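Local coordinates for protein putative pyridoxal phosphate-dependent transferase (Clostridium difficile, PDB 4DQ6) that binds pyridoxal-5'-phosphate and is a putative transferase of the class I and II aminotransferase family, built as a dimer of two identical subunits, at residues R272-C275 with F276-V279; Y155-I158 with E159-K163; F305-K308 with Y309-N313; V12-S15 with N16-S19; H216-M219 with A220-S223. One frame throughout, in Å; residues are numbered along the deposited sequence. Where two conformers were deposited one is given.

Contact 1 of 5, residues R272-C275 with F276-V279; sequences RNNC and FSLV
The sulfur of Cys275 sits over a face of the very next ring in the chain: SG is 4.1 Å from the centroid of Phe276, 23° off the ring normal and displaced toward the rim above CD2. This sulfur-aromatic contact between neighbours forms because SG lies between its own backbone N and carbonyl carbon (chi1 57°), while the Phe276 ring swings back beside its own N. Both side chains pack on helix 48-58 and on Leu245 of the second subunit, whose own Phe276 meets this ring with the planes at about 40°.

One residue earlier, Asn274 caps the helix. Its OD1 accepts from Ser277 N at 2.9 Å in a nearly straight bond, the N-H reaching it from above the carbonyl plane. A weak bond from Phe276 N bends toward the same oxygen, so one amide group serves two N-H groups of the first turn; its ND2 donates to Leu245 O of its own chain. Behind it, Asn274 O takes the first regular helical bond, from Leu278 N at 3.2 Å.

Asn273 reaches the same turn from the loop. Its ND2 donates to Ser277 OG at 2.9 Å, with the hydroxyl lying close to the amide plane, and Leu278 CD1 lies 3.9 Å from Asn273 CG as the two side chains cross at about a right angle. Arg68 holds Asn273 OD1, and Tyr72 OH is a second partner of ND2. Ser277 OG is also hydrogen-bonded to Gln246 O of its own chain. The whole is an asparagine N-cap opening helix 275-287, buried at the dimer interface.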
loop_
_atom_site.group_PDB
_atom_site.type_symbol
_atom_site.label_atom_id
_atom_site.label_comp_id
_atom_site.label_asym_id
_atom_site.label_seq_id
_atom_site.Cartn_x
_atom_site.Cartn_y
_atom_site.Cartn_z
ATOM N N ARG A 272 -0.756 -7.143 3.276
ATOM C CA ARG A 272 -1.545 -7.838 2.230
ATOM C C ARG A 272 -1.441 -7.174 0.871
ATOM O O ARG A 272 -1.441 -5.941 0.764
ATOM C CB ARG A 272 -3.036 -7.902 2.638
ATOM C CG ARG A 272 -3.354 -8.585 3.936
ATOM C CD ARG A 272 -4.837 -8.816 4.175
ATOM N NE ARG A 272 -5.029 -9.566 5.393
ATOM C CZ ARG A 272 -4.878 -10.883 5.522
ATOM N NH1 ARG A 272 -4.550 -11.654 4.497
ATOM N NH2 ARG A 272 -5.029 -11.422 6.710
ATOM N N ASN A 273 -1.467 -7.990 -0.205
ATOM C CA ASN A 273 -1.698 -7.499 -1.558
ATOM C C ASN A 273 -3.133 -6.992 -1.612
ATOM O O ASN A 273 -4.002 -7.516 -0.913
ATOM C CB ASN A 273 -1.608 -8.632 -2.586
ATOM C CG ASN A 273 -0.193 -9.113 -2.850
ATOM O OD1 ASN A 273 0.411 -9.788 -2.014
ATOM N ND2 ASN A 273 0.334 -8.779 -4.019
ATOM N N ASN A 274 -3.378 -5.969 -2.427
ATOM C CA ASN A 274 -4.775 -5.691 -2.830
ATOM C C ASN A 274 -5.205 -6.815 -3.755
ATOM O O ASN A 274 -4.431 -7.576 -4.282
ATOM C CB ASN A 274 -4.960 -4.286 -3.430
ATOM C CG ASN A 274 -4.341 -4.147 -4.815
ATOM O OD1 ASN A 274 -4.853 -4.780 -5.748
ATOM N ND2 ASN A 274 -3.299 -3.318 -4.978
ATOM N N CYS A 275 -6.493 -6.952 -3.877
ATOM C CA CYS A 275 -6.996 -8.157 -4.525
ATOM C C CYS A 275 -6.579 -8.249 -5.975
ATOM O O CYS A 275 -6.545 -9.366 -6.530
ATOM C CB CYS A 275 -8.489 -8.263 -4.381
ATOM S SG CYS A 275 -9.468 -6.919 -4.990
ATOM N N PHE A 276 -6.350 -7.111 -6.604
ATOM C CA PHE A 276 -6.020 -7.104 -8.031
ATOM C C PHE A 276 -4.533 -7.350 -8.277
ATOM O O PHE A 276 -4.141 -8.048 -9.199
ATOM C CB PHE A 276 -6.560 -5.861 -8.703
ATOM C CG PHE A 276 -8.057 -5.844 -8.808
ATOM C CD1 PHE A 276 -8.696 -6.811 -9.591
ATOM C CD2 PHE A 276 -8.884 -4.895 -8.183
ATOM C CE1 PHE A 276 -10.072 -6.832 -9.754
ATOM C CE2 PHE A 276 -10.299 -4.938 -8.309
ATOM C CZ PHE A 276 -10.883 -5.921 -9.145
ATOM N N SER A 277 -3.681 -6.722 -7.492
ATOM C CA SER A 277 -2.289 -7.012 -7.521
ATOM C C SER A 277 -1.982 -8.510 -7.368
ATOM O O SER A 277 -1.102 -9.074 -8.036
ATOM C CB SER A 277 -1.639 -6.194 -6.362
ATOM O OG SER A 277 -0.450 -6.658 -5.908
ATOM N N LEU A 278 -2.711 -9.159 -6.463
ATOM C CA LEU A 278 -2.484 -10.575 -6.206
ATOM C C LEU A 278 -2.615 -11.398 -7.473
ATOM O O LEU A 278 -1.720 -12.188 -7.834
ATOM C CB LEU A 278 -3.500 -11.135 -5.227
ATOM C CG LEU A 278 -3.161 -12.535 -4.753
ATOM C CD1 LEU A 278 -2.191 -12.405 -3.557
ATOM C CD2 LEU A 278 -4.416 -13.292 -4.318
ATOM N N VAL A 279 -3.720 -11.196 -8.157
ATOM C CA VAL A 279 -3.984 -12.032 -9.342
ATOM C C VAL A 279 -3.157 -11.627 -10.545
ATOM O O VAL A 279 -2.738 -12.485 -11.327
ATOM C CB VAL A 279 -5.495 -12.120 -9.716
ATOM C CG1 VAL A 279 -6.357 -12.676 -8.578
ATOM C CG2 VAL A 279 -5.984 -10.810 -10.297
#

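Contact 2 of 5, residues Y155-I158 with E159-K163; sequences YEDI and ENKIK
Asp157 CG stands anti to the backbone N (chi1 -171°), and Lys161 runs fully extended beyond a CG set beside its own N (chi1 -62°), which carries the ammonium group back over one turn to the carboxylate. The result is an i to i+4 salt bridge on the short helix 155-161. Lys161 NZ meets OD2 of Asp157 at 2.7 Å through the syn lone pair, while OD1 of Asp157 receives only a weak bond from the same nitrogen. The two side chains meet at a slant, with Lys161 CE also close to both oxygens. Each partner has a second hold: Ile140 O accepts from Lys161 NZ, and Ser141 OG bonds Asp157 OD2, so the pair ties the helix to the end of strand 137-140.

Round the helix from the salt bridge, the buried face is apolar. CG2 of Ile158 lies 4.1 Å from Ile162 CD1, and Ile158 also packs on Leu189 and Ile192 of helix 183-195.

Along the backbone, Glu159 N donates to Tyr155 O at 3.0 Å with an angle of 172°, and Asn160 N follows to Glu156 O. The pattern then tightens: Lys161 N is shared between a weak bond to Asp157 O and one of 3.1 Å to Ile158 O, the latter approached from well above the carbonyl plane.

Toward solvent, a water donates both to Glu156 O and, at 2.7 Å, to Asn160 OD1. A second water donates a hydrogen bond to Asp157 OD1 and takes a weak bond from Asn160 ND2 at 3.5 Å.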
loop_
_atom_site.group_PDB
_atom_site.type_symbol
_atom_site.label_atom_id
_atom_site.label_comp_id
_atom_site.label_asym_id
_atom_site.label_seq_id
_atom_site.Cartn_x
_atom_site.Cartn_y
_atom_site.Cartn_z
ATOM N N TYR A 155 35.636 1.759 -8.966
ATOM C CA TYR A 155 35.947 0.851 -7.881
ATOM C C TYR A 155 36.932 1.479 -6.915
ATOM O O TYR A 155 36.817 1.233 -5.704
ATOM C CB TYR A 155 36.470 -0.482 -8.420
ATOM C CG TYR A 155 35.459 -1.264 -9.220
ATOM C CD1 TYR A 155 34.362 -1.880 -8.599
ATOM C CD2 TYR A 155 35.575 -1.339 -10.573
ATOM C CE1 TYR A 155 33.438 -2.602 -9.318
ATOM C CE2 TYR A 155 34.646 -2.070 -11.293
ATOM C CZ TYR A 155 33.581 -2.653 -10.660
ATOM O OH TYR A 155 32.687 -3.392 -11.383
ATOM N N GLU A 156 37.910 2.250 -7.426
ATOM C CA GLU A 156 38.840 2.993 -6.589
ATOM C C GLU A 156 38.076 3.986 -5.722
ATOM O O GLU A 156 38.377 4.127 -4.540
ATOM C CB GLU A 156 39.895 3.747 -7.447
ATOM C CG GLU A 156 40.994 4.458 -6.664
ATOM C CD GLU A 156 41.978 5.225 -7.552
ATOM O OE1 GLU A 156 43.164 5.327 -7.181
ATOM O OE2 GLU A 156 41.553 5.726 -8.618
ATOM N N ASP A 157 37.109 4.696 -6.303
ATOM C CA ASP A 157 36.359 5.706 -5.546
ATOM C C ASP A 157 35.537 5.064 -4.431
ATOM O O ASP A 157 35.504 5.591 -3.294
ATOM C CB ASP A 157 35.476 6.546 -6.470
ATOM C CG ASP A 157 34.865 7.719 -5.785
ATOM O OD1 ASP A 157 35.601 8.667 -5.371
ATOM O OD2 ASP A 157 33.634 7.678 -5.605
ATOM N N ILE A 158 34.915 3.919 -4.743
ATOM C CA ILE A 158 34.122 3.138 -3.775
ATOM C C ILE A 158 35.019 2.760 -2.597
ATOM O O ILE A 158 34.696 3.040 -1.427
ATOM C CB ILE A 158 33.619 1.838 -4.370
ATOM C CG1 ILE A 158 32.567 2.136 -5.456
ATOM C CG2 ILE A 158 32.948 0.995 -3.316
ATOM C CD1 ILE A 158 32.055 0.918 -6.243
ATOM N N GLU A 159 36.170 2.164 -2.910
ATOM C CA GLU A 159 37.181 1.833 -1.879
ATOM C C GLU A 159 37.589 3.033 -1.035
ATOM O O GLU A 159 37.688 2.933 0.227
ATOM C CB GLU A 159 38.428 1.275 -2.565
ATOM C CG GLU A 159 38.355 -0.199 -2.893
ATOM C CD GLU A 159 38.645 -1.096 -1.690
ATOM O OE1 GLU A 159 38.839 -0.599 -0.564
ATOM O OE2 GLU A 159 38.664 -2.328 -1.889
ATOM N N ASN A 160 37.802 4.164 -1.697
ATOM C CA ASN A 160 38.273 5.380 -1.029
ATOM C C ASN A 160 37.238 5.955 -0.047
ATOM O O ASN A 160 37.571 6.637 0.908
ATOM C CB ASN A 160 38.595 6.449 -2.066
ATOM C CG ASN A 160 40.048 6.406 -2.527
ATOM O OD1 ASN A 160 40.744 5.428 -2.255
ATOM N ND2 ASN A 160 40.475 7.396 -3.312
ATOM N N LYS A 161 35.966 5.683 -0.318
ATOM C CA LYS A 161 34.857 6.249 0.451
ATOM C C LYS A 161 34.141 5.225 1.341
ATOM O O LYS A 161 33.147 5.583 1.976
ATOM C CB LYS A 161 33.832 6.914 -0.489
ATOM C CG LYS A 161 34.325 8.084 -1.316
ATOM C CD LYS A 161 33.237 8.632 -2.236
ATOM C CE LYS A 161 33.729 9.760 -3.110
ATOM N NZ LYS A 161 32.913 9.958 -4.343
ATOM N N ILE A 162 34.658 3.993 1.427
ATOM C CA ILE A 162 33.964 2.862 2.080
ATOM C C ILE A 162 33.965 2.911 3.608
ATOM O O ILE A 162 33.074 2.315 4.244
ATOM C CB ILE A 162 34.552 1.494 1.639
ATOM C CG1 ILE A 162 33.503 0.382 1.711
ATOM C CG2 ILE A 162 35.735 1.082 2.495
ATOM C CD1 ILE A 162 32.361 0.493 0.743
ATOM N N LYS A 163 34.943 3.583 4.201
ATOM C CA LYS A 163 35.076 3.459 5.669
ATOM C C LYS A 163 33.779 3.847 6.407
ATOM O O LYS A 163 33.270 4.993 6.295
ATOM C CB LYS A 163 36.265 4.249 6.233
ATOM C CG LYS A 163 36.506 4.035 7.752
ATOM C CD LYS A 163 37.739 4.725 8.308
ATOM C CE LYS A 163 37.705 4.607 9.819
ATOM N NZ LYS A 163 39.052 4.457 10.396
HETATM O O HOH W 1 40.947 3.190 -3.667
HETATM O O HOH W 2 37.510 9.179 -3.760
#

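Contact 3 of 5, residues F305-K308 with Y309-N313; sequences FAIK and YINEN
OE2 of Glu312 receives Lys308 NZ at 2.6 Å, a short salt bridge that spans one turn of the helix on an exposed face. The ammonium group arrives from the syn side of the carboxylate, 23° out of its plane. Lys308 runs straight from its backbone until the last bond, where chi4 of 67° folds NZ over toward the acid; Glu312 stretches out to meet it, and the two chains cross at a slant. The aliphatic part of the lysine takes part as well, since Lys308 CG comes within 3.5 Å of Glu312 OE2.

All of this lies on the last turns of helix 289-313. Regular i to i+4 backbone bonds run through it, from Tyr309 N to Phe305 O and on to Glu312 N, which reaches Lys308 O at 2.9 Å.

A different side of the helix carries the rings. The Phe305 and Tyr309 side chains run alongside each other in one direction, with Phe305 CZ 4.2 Å from Tyr309 CD2, and both pack on Leu383 of helix 376-390. The phenol's OH is bonded to Lys387 NZ of that helix. Asn313 ND2 sits 3.2 Å above the plane of the Tyr309 ring, over its centre, and also makes a weak bond to Tyr309 O.

Ile310 packs on Leu328 of strand 327-331, whereas Ile307 CG2 lies alongside Asn311, 3.5 Å from its ND2.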
loop_
_atom_site.group_PDB
_atom_site.type_symbol
_atom_site.label_atom_id
_atom_site.label_comp_id
_atom_site.label_asym_id
_atom_site.label_seq_id
_atom_site.Cartn_x
_atom_site.Cartn_y
_atom_site.Cartn_z
ATOM N N PHE A 305 15.645 2.736 -33.780
ATOM C CA PHE A 305 15.036 3.827 -34.555
ATOM C C PHE A 305 15.422 5.185 -33.979
ATOM O O PHE A 305 15.832 6.095 -34.716
ATOM C CB PHE A 305 13.515 3.657 -34.634
ATOM C CG PHE A 305 12.812 4.882 -35.108
ATOM C CD1 PHE A 305 12.703 5.124 -36.468
ATOM C CD2 PHE A 305 12.324 5.835 -34.215
ATOM C CE1 PHE A 305 12.071 6.267 -36.930
ATOM C CE2 PHE A 305 11.689 6.972 -34.672
ATOM C CZ PHE A 305 11.591 7.198 -36.029
ATOM N N ALA A 306 15.346 5.315 -32.648
ATOM C CA ALA A 306 15.643 6.577 -31.999
ATOM C C ALA A 306 17.084 6.975 -32.141
ATOM O O ALA A 306 17.386 8.121 -32.361
ATOM C CB ALA A 306 15.236 6.544 -30.533
ATOM N N ILE A 307 17.978 6.022 -31.976
ATOM C CA ILE A 307 19.397 6.313 -32.090
ATOM C C ILE A 307 19.750 6.689 -33.516
ATOM O O ILE A 307 20.464 7.643 -33.732
ATOM C CB ILE A 307 20.237 5.132 -31.579
ATOM C CG1 ILE A 307 20.080 5.021 -30.085
ATOM C CG2 ILE A 307 21.707 5.286 -31.931
ATOM C CD1 ILE A 307 20.636 3.752 -29.510
ATOM N N LYS A 308 19.199 5.977 -34.499
ATOM C CA LYS A 308 19.412 6.339 -35.910
ATOM C C LYS A 308 18.870 7.755 -36.197
ATOM O O LYS A 308 19.558 8.592 -36.804
ATOM C CB LYS A 308 18.771 5.287 -36.799
ATOM C CG LYS A 308 18.866 5.546 -38.306
ATOM C CD LYS A 308 18.248 4.415 -39.118
ATOM C CE LYS A 308 17.740 4.922 -40.464
ATOM N NZ LYS A 308 18.894 5.337 -41.308
ATOM N N TYR A 309 17.664 8.048 -35.696
ATOM C CA TYR A 309 17.065 9.353 -35.885
ATOM C C TYR A 309 17.910 10.459 -35.279
ATOM O O TYR A 309 18.193 11.449 -35.931
ATOM C CB TYR A 309 15.655 9.414 -35.306
ATOM C CG TYR A 309 14.898 10.613 -35.721
ATOM C CD1 TYR A 309 15.036 11.838 -35.087
ATOM C CD2 TYR A 309 13.985 10.517 -36.776
ATOM C CE1 TYR A 309 14.304 12.969 -35.518
ATOM C CE2 TYR A 309 13.286 11.627 -37.202
ATOM C CZ TYR A 309 13.423 12.827 -36.549
ATOM O OH TYR A 309 12.743 13.935 -36.977
ATOM N N ILE A 310 18.391 10.247 -34.046
ATOM C CA ILE A 310 19.212 11.264 -33.365
ATOM C C ILE A 310 20.536 11.465 -34.122
ATOM O O ILE A 310 20.956 12.611 -34.369
ATOM C CB ILE A 310 19.531 10.897 -31.877
ATOM C CG1 ILE A 310 18.268 10.967 -30.998
ATOM C CG2 ILE A 310 20.607 11.808 -31.292
ATOM C CD1 ILE A 310 18.365 10.160 -29.714
ATOM N N ASN A 311 21.172 10.376 -34.526
ATOM C CA ASN A 311 22.464 10.471 -35.200
ATOM C C ASN A 311 22.367 11.126 -36.564
ATOM O O ASN A 311 23.262 11.851 -36.990
ATOM C CB ASN A 311 23.122 9.080 -35.303
ATOM C CG ASN A 311 23.600 8.526 -33.959
ATOM O OD1 ASN A 311 23.790 9.243 -32.953
ATOM N ND2 ASN A 311 23.805 7.235 -33.934
ATOM N N GLU A 312 21.265 10.907 -37.249
ATOM C CA GLU A 312 21.010 11.522 -38.555
ATOM C C GLU A 312 20.495 12.968 -38.460
ATOM O O GLU A 312 20.916 13.868 -39.239
ATOM C CB GLU A 312 20.072 10.600 -39.360
ATOM C CG GLU A 312 20.808 9.317 -39.712
ATOM C CD GLU A 312 20.039 8.332 -40.575
ATOM O OE1 GLU A 312 18.862 8.603 -40.951
ATOM O OE2 GLU A 312 20.658 7.257 -40.843
ATOM N N ASN A 313 19.591 13.231 -37.520
ATOM C CA ASN A 313 18.869 14.509 -37.496
ATOM C C ASN A 313 19.282 15.464 -36.380
ATOM O O ASN A 313 19.064 16.653 -36.489
ATOM C CB ASN A 313 17.368 14.258 -37.450
ATOM C CG ASN A 313 16.894 13.446 -38.631
ATOM O OD1 ASN A 313 16.997 13.893 -39.773
ATOM N ND2 ASN A 313 16.467 12.238 -38.380
#

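Contact 4 of 5, residues V12-S15 with N16-S19; sequences VDRS and NNFS
Arg14 and Asn17 make the close-packed side of this contact. The NE-H of Arg14 points almost straight at Asn17 OD1, 2.9 Å away at 173°, and the oxygen lies in the guanidinium plane at its edge, although the amide itself is turned 58° from that plane. A bend at chi3 (82°) in the arginine sets NE toward the asparagine, whose CG stands anti to its own N. Ser19 OG rests 3.2 Å above the guanidinium plane, over its centre, while it caps Trp22 N at the start of helix 20-23. With Asp41 and Asp43 both bridged to Arg14 NH1, the flat group is fixed at its edge and by charge. A water at that edge accepts from Arg14 NH2.

The backbone between them is a type I beta turn from Arg14 to Asn17, closed by Asn17 N to Arg14 O at 3.1 Å. Asn17 also faces the second subunit: its ND2 donates to Gln60 OE1 and Ile62 O of that subunit, and Phe18 packs on the same subunit's Leu278.

The other side is wetter and looser. Ser15 OG donates to Asp13 OD2 at 2.6 Å on an exposed corner. Two further waters fill in where the turn opens: one donates to Arg14 O and accepts from Ser19 N, the other links Ser15 O with Phe18 N, at 2.9 Å from the latter nitrogen.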
loop_
_atom_site.group_PDB
_atom_site.type_symbol
_atom_site.label_atom_id
_atom_site.label_comp_id
_atom_site.label_asym_id
_atom_site.label_seq_id
_atom_site.Cartn_x
_atom_site.Cartn_y
_atom_site.Cartn_z
ATOM N N VAL A 12 -3.032 4.512 -27.639
ATOM C CA VAL A 12 -4.003 4.343 -26.530
ATOM C C VAL A 12 -3.955 5.634 -25.698
ATOM O O VAL A 12 -3.057 5.851 -24.883
ATOM C CB VAL A 12 -3.780 3.058 -25.657
ATOM C CG1 VAL A 12 -5.070 2.662 -24.952
ATOM C CG2 VAL A 12 -3.314 1.865 -26.489
ATOM N N ASP A 13 -4.902 6.512 -25.967
ATOM C CA ASP A 13 -4.941 7.796 -25.313
ATOM C C ASP A 13 -5.208 7.500 -23.834
ATOM O O ASP A 13 -6.011 6.647 -23.459
ATOM C CB ASP A 13 -6.004 8.704 -25.952
ATOM C CG ASP A 13 -6.184 10.031 -25.210
ATOM O OD1 ASP A 13 -5.302 10.929 -25.305
ATOM O OD2 ASP A 13 -7.236 10.169 -24.546
ATOM N N ARG A 14 -4.429 8.155 -23.001
ATOM C CA ARG A 14 -4.551 7.951 -21.571
ATOM C C ARG A 14 -5.045 9.191 -20.867
ATOM O O ARG A 14 -4.968 9.283 -19.643
ATOM C CB ARG A 14 -3.218 7.532 -21.018
ATOM C CG ARG A 14 -2.790 6.132 -21.343
ATOM C CD ARG A 14 -1.375 5.929 -20.877
ATOM N NE ARG A 14 -1.310 5.622 -19.445
ATOM C CZ ARG A 14 -0.178 5.555 -18.743
ATOM N NH1 ARG A 14 0.973 5.856 -19.336
ATOM N NH2 ARG A 14 -0.178 5.228 -17.448
ATOM N N SER A 15 -5.626 10.129 -21.625
ATOM C CA SER A 15 -6.181 11.344 -21.033
ATOM C C SER A 15 -7.278 11.036 -19.995
ATOM O O SER A 15 -7.496 11.878 -19.140
ATOM C CB SER A 15 -6.758 12.255 -22.140
ATOM O OG SER A 15 -7.963 11.666 -22.596
ATOM N N ASN A 16 -7.989 9.895 -20.113
ATOM C CA ASN A 16 -9.076 9.412 -19.245
ATOM C C ASN A 16 -8.652 8.382 -18.173
ATOM O O ASN A 16 -9.488 7.849 -17.437
ATOM C CB ASN A 16 -10.188 8.755 -20.112
ATOM C CG ASN A 16 -9.784 7.398 -20.759
ATOM O OD1 ASN A 16 -8.602 7.090 -20.970
ATOM N ND2 ASN A 16 -10.804 6.598 -21.130
ATOM N N ASN A 17 -7.371 8.043 -18.185
ATOM C CA ASN A 17 -6.793 6.859 -17.503
ATOM C C ASN A 17 -6.157 7.228 -16.133
ATOM O O ASN A 17 -5.439 6.385 -15.602
ATOM C CB ASN A 17 -5.778 6.258 -18.521
ATOM C CG ASN A 17 -5.066 4.987 -18.101
ATOM O OD1 ASN A 17 -3.819 4.930 -18.165
ATOM N ND2 ASN A 17 -5.796 3.933 -17.760
ATOM N N PHE A 18 -6.400 8.451 -15.608
ATOM C CA PHE A 18 -5.933 8.792 -14.269
ATOM C C PHE A 18 -4.430 8.544 -14.160
ATOM O O PHE A 18 -3.901 8.013 -13.161
ATOM C CB PHE A 18 -6.681 7.947 -13.199
ATOM C CG PHE A 18 -8.211 8.001 -13.312
ATOM C CD1 PHE A 18 -8.878 9.096 -12.828
ATOM C CD2 PHE A 18 -8.936 6.983 -13.915
ATOM C CE1 PHE A 18 -10.260 9.185 -12.906
ATOM C CE2 PHE A 18 -10.334 7.057 -14.026
ATOM C CZ PHE A 18 -10.997 8.168 -13.510
ATOM N N SER A 19 -3.703 8.968 -15.199
ATOM C CA SER A 19 -2.310 8.670 -15.362
ATOM C C SER A 19 -1.460 9.847 -14.898
ATOM O O SER A 19 -1.638 10.955 -15.383
ATOM C CB SER A 19 -1.990 8.443 -16.845
ATOM O OG SER A 19 -0.572 8.459 -17.083
HETATM O O HOH W 3 -2.503 4.151 -15.967
HETATM O O HOH W 4 -4.632 10.692 -17.313
HETATM O O HOH W 5 -7.704 10.955 -16.311
#

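Contact 5 of 5, residues H216-M219 with A220-S223; sequences HIPM and ASIS
Pro218 O takes two hydrogen bonds from Ser221. Ser221 OG donates to it at 2.7 Å, lying in the carbonyl plane on a lone pair, while Ser221 N reaches the same oxygen at 2.9 Å from well above that plane. The hydroxyl gets there because OG is turned between its own N and carbonyl carbon (chi1 76°), which also brings it within 3.4 Å of Pro218 CD. One residue on, Ile222 N makes a weak bond to Met219 O at 3.4 Å.

Apolar contacts make up the rest. Ile217 and Ile222 cross at about a right angle, CG2 of Ile217 meeting CG1 of Ile222 at 3.8 Å. The bent chain of Met219 passes its SD 4.3 Å from Ile222 CD1, a light touch. All three side chains lean on Leu186 of helix 183-195, and Ala220 faces strand 230-234.

Glu204 holds the backbone N of Met219, and Asn172 ND2 donates to Ile217 O. The chain from 220 to 222 coils like a helix but lacks its bonding pattern, and Ser223 then caps Phe226 N: a turn closed by Ser221, then a serine N-cap on helix 224-228, in the connection between strands 199-203 and 230-234 of the large mixed sheet.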
loop_
_atom_site.group_PDB
_atom_site.type_symbol
_atom_site.label_atom_id
_atom_site.label_comp_id
_atom_site.label_asym_id
_atom_site.label_seq_id
_atom_site.Cartn_x
_atom_site.Cartn_y
_atom_site.Cartn_z
ATOM N N HIS A 216 20.677 -10.368 -17.513
ATOM C CA HIS A 216 20.605 -9.992 -16.124
ATOM C C HIS A 216 21.224 -11.036 -15.228
ATOM O O HIS A 216 20.872 -12.230 -15.303
ATOM C CB HIS A 216 19.171 -9.737 -15.682
ATOM C CG HIS A 216 19.066 -9.314 -14.281
ATOM N ND1 HIS A 216 19.461 -8.085 -13.870
ATOM C CD2 HIS A 216 18.631 -9.997 -13.151
ATOM C CE1 HIS A 216 19.309 -8.011 -12.526
ATOM N NE2 HIS A 216 18.850 -9.187 -12.081
ATOM N N ILE A 217 22.089 -10.577 -14.326
ATOM C CA ILE A 217 22.697 -11.408 -13.267
ATOM C C ILE A 217 22.288 -10.847 -11.906
ATOM O O ILE A 217 22.750 -9.764 -11.543
ATOM C CB ILE A 217 24.241 -11.334 -13.343
ATOM C CG1 ILE A 217 24.758 -11.678 -14.734
ATOM C CG2 ILE A 217 24.875 -12.192 -12.256
ATOM C CD1 ILE A 217 24.390 -13.037 -15.248
ATOM N N PRO A 218 21.444 -11.530 -11.145
ATOM C CA PRO A 218 21.121 -11.077 -9.819
ATOM C C PRO A 218 22.418 -11.114 -9.016
ATOM O O PRO A 218 23.116 -12.133 -8.985
ATOM C CB PRO A 218 20.047 -12.079 -9.343
ATOM C CG PRO A 218 19.515 -12.645 -10.635
ATOM C CD PRO A 218 20.651 -12.686 -11.551
ATOM N N MET A 219 22.671 -10.041 -8.286
ATOM C CA MET A 219 23.862 -10.025 -7.487
ATOM C C MET A 219 23.933 -11.190 -6.510
ATOM O O MET A 219 24.984 -11.806 -6.285
ATOM C CB MET A 219 23.908 -8.698 -6.741
ATOM C CG MET A 219 24.991 -8.569 -5.678
ATOM S SD MET A 219 26.724 -8.641 -6.248
ATOM C CE MET A 219 27.077 -6.882 -6.308
ATOM N N ALA A 220 22.816 -11.476 -5.873
ATOM C CA ALA A 220 22.760 -12.545 -4.874
ATOM C C ALA A 220 22.951 -13.933 -5.467
ATOM O O ALA A 220 23.180 -14.882 -4.711
ATOM C CB ALA A 220 21.389 -12.506 -4.185
ATOM N N SER A 221 22.869 -14.072 -6.789
ATOM C CA SER A 221 22.912 -15.366 -7.466
ATOM C C SER A 221 24.343 -15.871 -7.744
ATOM O O SER A 221 24.549 -17.001 -8.181
ATOM C CB SER A 221 22.145 -15.314 -8.801
ATOM O OG SER A 221 22.874 -14.643 -9.823
ATOM N N ILE A 222 25.318 -14.992 -7.538
ATOM C CA ILE A 222 26.698 -15.258 -8.003
ATOM C C ILE A 222 27.440 -16.306 -7.158
ATOM O O ILE A 222 28.188 -17.127 -7.700
ATOM C CB ILE A 222 27.494 -13.950 -8.088
ATOM C CG1 ILE A 222 26.850 -13.087 -9.174
ATOM C CG2 ILE A 222 28.993 -14.201 -8.394
ATOM C CD1 ILE A 222 27.448 -11.687 -9.226
ATOM N N SER A 223 27.179 -16.286 -5.864
ATOM C CA SER A 223 27.800 -17.220 -4.921
ATOM C C SER A 223 26.994 -17.274 -3.637
ATOM O O SER A 223 26.194 -16.390 -3.332
ATOM C CB SER A 223 29.223 -16.783 -4.612
ATOM O OG SER A 223 29.281 -15.636 -3.779
#

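Overall arrangement
None of the five contacts touches another; the closest, contacts 2 and 5, still leave about 8 Å between nearest atoms, yet both pack against helix 183-195 beside the large mixed sheet. Contact 1 is the buried one, and with contact 4 it reaches the second subunit. Both use asparagine amides, at a helix start or, with a charged arginine, at a turn. Contacts 2 and 3 lie on helices with one side exposed, and each pairs a lysine with an acid one turn away; in contact 2 that pair reaches the sheet's edge, whereas in contact 3 the rings, not the salt bridge, meet helix 376-390. Contact 5, partly buried, uses an uncharged hydroxyl and aliphatic packing instead.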